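Local coordinates for protein tripeptidase (Staphylococcus aureus subsp. aureus, PDB 3RZA) that probably cleaves tripeptides as a metal-dependent hydrolase of the M20/M25/M40 peptidase family, at residues 201-206 / 303-308. Sequence-based numbering, arbitrary orientation. Where two conformers were deposited one is given.
Sequences QMLISA and TVEQSY. With PEG (di(hydroxyethyl)ether), chain J.
Gln-201 lies against Tyr-308 and Ser-307 where a bulge in strand 303-308 interrupts the regular antiparallel pairing with 201-206. Its CB sits over one face of the Tyr-308 ring, 3.8 Å from the centroid and displaced toward the rim at CZ, a CH-pi contact. CG, anti to the backbone N (chi1 -167°), passes near the phenol OH; a bend at chi2 then turns the amide toward Ser-307, with CD 3.3 Å from Ser-307 OG. At the tip, OE1 lies 3.2 Å from Ser-307 OG, whereas NE2 comes within 3.4 Å of Tyr-308 CE2, the amide plane standing 76° from the ring. The backbone of Gln-201 is gripped twice, its N donating to Tyr-308 O and its O accepting from Ser-307 N. Beyond the bulge, Leu-203 with Glu-305 and Ser-205 with Thr-303 each exchange two backbone hydrogen bonds. On the sheet face that carries Met-202 and Val-304, the selenium of Met-202, a selenomethionine, meets Val-304 CG1 at 4.0 Å, and helix 275-295 packs against both, through Ile-278 and Val-282. Strand 263-272 pairs with the other edge of 201-206. Two residues, Ser-307 and Tyr-308, thus face the single Gln-201: a classic beta bulge, set in the helix-backed sheet consistent with the lid (dimerisation) domain of M20 peptidases.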
ATOM      1  N   GLN A 201       7.985 -24.454  -1.813  1.00 18.56           N
ATOM      2  CA  GLN A 201       7.530 -23.060  -1.871  1.00 16.97           C
ATOM      3  C   GLN A 201       8.728 -22.159  -1.670  1.00 18.36           C
ATOM      4  O   GLN A 201       9.555 -22.423  -0.800  1.00 17.52           O
ATOM      5  CB  GLN A 201       6.481 -22.743  -0.819  1.00 18.27           C
ATOM      6  CG  GLN A 201       5.752 -21.372  -1.070  1.00 24.18           C
ATOM      7  CD  GLN A 201       5.600 -20.461   0.160  1.00 31.05           C
ATOM      8  OE1 GLN A 201       5.786 -19.261   0.057  1.00 44.86           O
ATOM      9  NE2 GLN A 201       5.205 -21.016   1.282  1.00 31.15           N
HETATM   10  N   MSE A 202       8.815 -21.108  -2.489  1.00 19.72           N
HETATM   11  CA  MSE A 202       9.747 -20.013  -2.278  1.00 22.05           C
HETATM   12  C   MSE A 202       9.012 -18.672  -2.209  1.00 19.33           C
HETATM   13  O   MSE A 202       8.019 -18.475  -2.900  1.00 16.21           O
HETATM   14  CB  MSE A 202      10.773 -19.994  -3.407  1.00 22.52           C
HETATM   15  CG  MSE A 202      11.601 -21.255  -3.445  1.00 29.03           C
HETATM   16 SE   MSE A 202      13.197 -21.057  -4.435  0.75 25.07          SE
HETATM   17  CE  MSE A 202      13.873 -22.900  -4.369  1.00 35.61           C
ATOM     18  N   LEU A 203       9.505 -17.774  -1.354  1.00 17.69           N
ATOM     19  CA  LEU A 203       9.073 -16.364  -1.305  1.00 17.14           C
ATOM     20  C   LEU A 203      10.016 -15.586  -2.210  1.00 19.06           C
ATOM     21  O   LEU A 203      11.211 -15.884  -2.230  1.00 19.80           O
ATOM     22  CB  LEU A 203       9.142 -15.794   0.123  1.00 17.46           C
ATOM     23  CG  LEU A 203       8.344 -16.486   1.250  1.00 19.61           C
ATOM     24  CD1 LEU A 203       8.605 -15.819   2.611  1.00 18.65           C
ATOM     25  CD2 LEU A 203       6.857 -16.503   0.950  1.00 19.69           C
ATOM     26  N   ILE A 204       9.462 -14.684  -3.026  1.00 17.32           N
ATOM     27  CA  ILE A 204      10.266 -13.744  -3.818  0.50 17.74           C
ATOM     28  C   ILE A 204       9.721 -12.349  -3.541  1.00 18.56           C
ATOM     29  O   ILE A 204       8.515 -12.109  -3.637  1.00 16.82           O
ATOM     30  CB  ILE A 204      10.293 -14.085  -5.347  0.50 17.45           C
ATOM     31  CG1 ILE A 204      11.016 -12.987  -6.149  0.50 18.71           C
ATOM     32  CG2 ILE A 204       8.906 -14.301  -5.884  0.50 16.27           C
ATOM     33  CD1 ILE A 204      11.522 -13.441  -7.523  0.50 18.70           C
ATOM     34  N   SER A 205      10.606 -11.455  -3.124  1.00 17.35           N
ATOM     35  CA  SER A 205      10.247 -10.061  -2.938  1.00 20.10           C
ATOM     36  C   SER A 205      11.123  -9.166  -3.818  1.00 20.84           C
ATOM     37  O   SER A 205      12.286  -9.465  -4.045  1.00 19.36           O
ATOM     38  CB  SER A 205      10.385  -9.685  -1.481  1.00 18.94           C
ATOM     39  OG  SER A 205       9.520 -10.472  -0.687  1.00 22.34           O
ATOM     40  N   ALA A 206      10.532  -8.077  -4.317  1.00 19.68           N
ATOM     41  CA  ALA A 206      11.210  -7.150  -5.196  1.00 19.83           C
ATOM     42  C   ALA A 206      10.956  -5.692  -4.733  1.00 20.44           C
ATOM     43  O   ALA A 206       9.798  -5.301  -4.508  1.00 18.64           O
ATOM     44  CB  ALA A 206      10.750  -7.356  -6.630  1.00 19.62           C
ATOM     45  N   THR A 303      14.960 -10.400  -3.629  1.00 16.41           N
ATOM     46  CA  THR A 303      15.434 -11.344  -2.582  1.00 18.57           C
ATOM     47  C   THR A 303      14.533 -12.554  -2.537  1.00 16.49           C
ATOM     48  O   THR A 303      13.317 -12.406  -2.670  1.00 16.35           O
ATOM     49  CB  THR A 303      15.513 -10.701  -1.169  1.00 18.08           C
ATOM     50  OG1 THR A 303      14.227 -10.206  -0.774  1.00 24.40           O
ATOM     51  CG2 THR A 303      16.524  -9.565  -1.147  1.00 19.91           C
ATOM     52  N   VAL A 304      15.140 -13.742  -2.359  1.00 19.17           N
ATOM     53  CA  VAL A 304      14.431 -15.024  -2.380  0.50 18.60           C
ATOM     54  C   VAL A 304      14.630 -15.752  -1.036  1.00 21.78           C
ATOM     55  O   VAL A 304      15.681 -15.602  -0.376  1.00 21.87           O
ATOM     56  CB  VAL A 304      14.922 -15.914  -3.569  0.50 20.00           C
ATOM     57  CG1 VAL A 304      14.171 -17.238  -3.630  0.50 17.90           C
ATOM     58  CG2 VAL A 304      14.780 -15.165  -4.896  0.50 18.41           C
ATOM     59  N   GLU A 305      13.640 -16.542  -0.638  1.00 20.73           N
ATOM     60  CA  GLU A 305      13.725 -17.369   0.556  1.00 22.74           C
ATOM     61  C   GLU A 305      12.950 -18.667   0.296  1.00 21.88           C
ATOM     62  O   GLU A 305      11.834 -18.605  -0.206  1.00 20.49           O
ATOM     63  CB  GLU A 305      13.109 -16.614   1.705  1.00 23.61           C
ATOM     64  CG  GLU A 305      13.411 -17.150   3.046  1.00 32.91           C
ATOM     65  CD  GLU A 305      12.529 -16.519   4.084  1.00 38.98           C
ATOM     66  OE1 GLU A 305      12.571 -15.278   4.206  1.00 42.21           O
ATOM     67  OE2 GLU A 305      11.762 -17.260   4.739  1.00 49.26           O
ATOM     68  N   GLN A 306      13.539 -19.825   0.611  1.00 21.98           N
ATOM     69  CA  GLN A 306      12.806 -21.102   0.544  1.00 21.82           C
ATOM     70  C   GLN A 306      11.994 -21.260   1.813  1.00 22.04           C
ATOM     71  O   GLN A 306      12.558 -21.361   2.888  1.00 20.93           O
ATOM     72  CB  GLN A 306      13.751 -22.285   0.378  1.00 25.73           C
ATOM     73  CG  GLN A 306      13.010 -23.648   0.270  1.00 26.55           C
ATOM     74  CD  GLN A 306      13.923 -24.768  -0.120  1.00 30.46           C
ATOM     75  OE1 GLN A 306      14.436 -24.811  -1.241  1.00 35.49           O
ATOM     76  NE2 GLN A 306      14.134 -25.690   0.794  1.00 31.71           N
ATOM     77  N   SER A 307      10.671 -21.281   1.695  1.00 21.45           N
ATOM     78  CA  SER A 307       9.804 -21.554   2.860  1.00 21.32           C
ATOM     79  C   SER A 307       9.902 -23.031   3.324  1.00 20.82           C
ATOM     80  O   SER A 307      10.050 -23.306   4.515  1.00 19.45           O
ATOM     81  CB  SER A 307       8.353 -21.215   2.544  1.00 20.38           C
ATOM     82  OG  SER A 307       8.215 -19.893   2.043  1.00 25.28           O
ATOM     83  N   TYR A 308       9.818 -23.963   2.379  1.00 19.93           N
ATOM     84  CA  TYR A 308       9.989 -25.386   2.694  1.00 19.83           C
ATOM     85  C   TYR A 308      10.322 -26.170   1.431  1.00 18.84           C
ATOM     86  O   TYR A 308       9.972 -25.734   0.340  1.00 20.73           O
ATOM     87  CB  TYR A 308       8.722 -25.960   3.378  1.00 20.82           C
ATOM     88  CG  TYR A 308       7.423 -25.571   2.701  1.00 17.12           C
ATOM     89  CD1 TYR A 308       6.959 -26.271   1.600  1.00 19.43           C
ATOM     90  CD2 TYR A 308       6.660 -24.518   3.173  1.00 19.09           C
ATOM     91  CE1 TYR A 308       5.774 -25.918   0.957  1.00 21.10           C
ATOM     92  CE2 TYR A 308       5.443 -24.160   2.536  1.00 21.89           C
ATOM     93  CZ  TYR A 308       5.025 -24.879   1.428  1.00 19.76           C
ATOM     94  OH  TYR A 308       3.892 -24.561   0.746  1.00 16.91           O
TER
HETATM   95  C1  PEG J 411      18.147 -19.934  -0.280  1.00 48.53           C
HETATM   96  O1  PEG J 411      17.718 -20.202  -1.624  1.00 43.86           O
HETATM   97  C2  PEG J 411      17.091 -19.112   0.454  1.00 46.32           C
HETATM   98  O2  PEG J 411      16.523 -19.881   1.535  1.00 51.77           O
HETATM   99  C3  PEG J 411      16.305 -19.119   2.736  1.00 48.00           C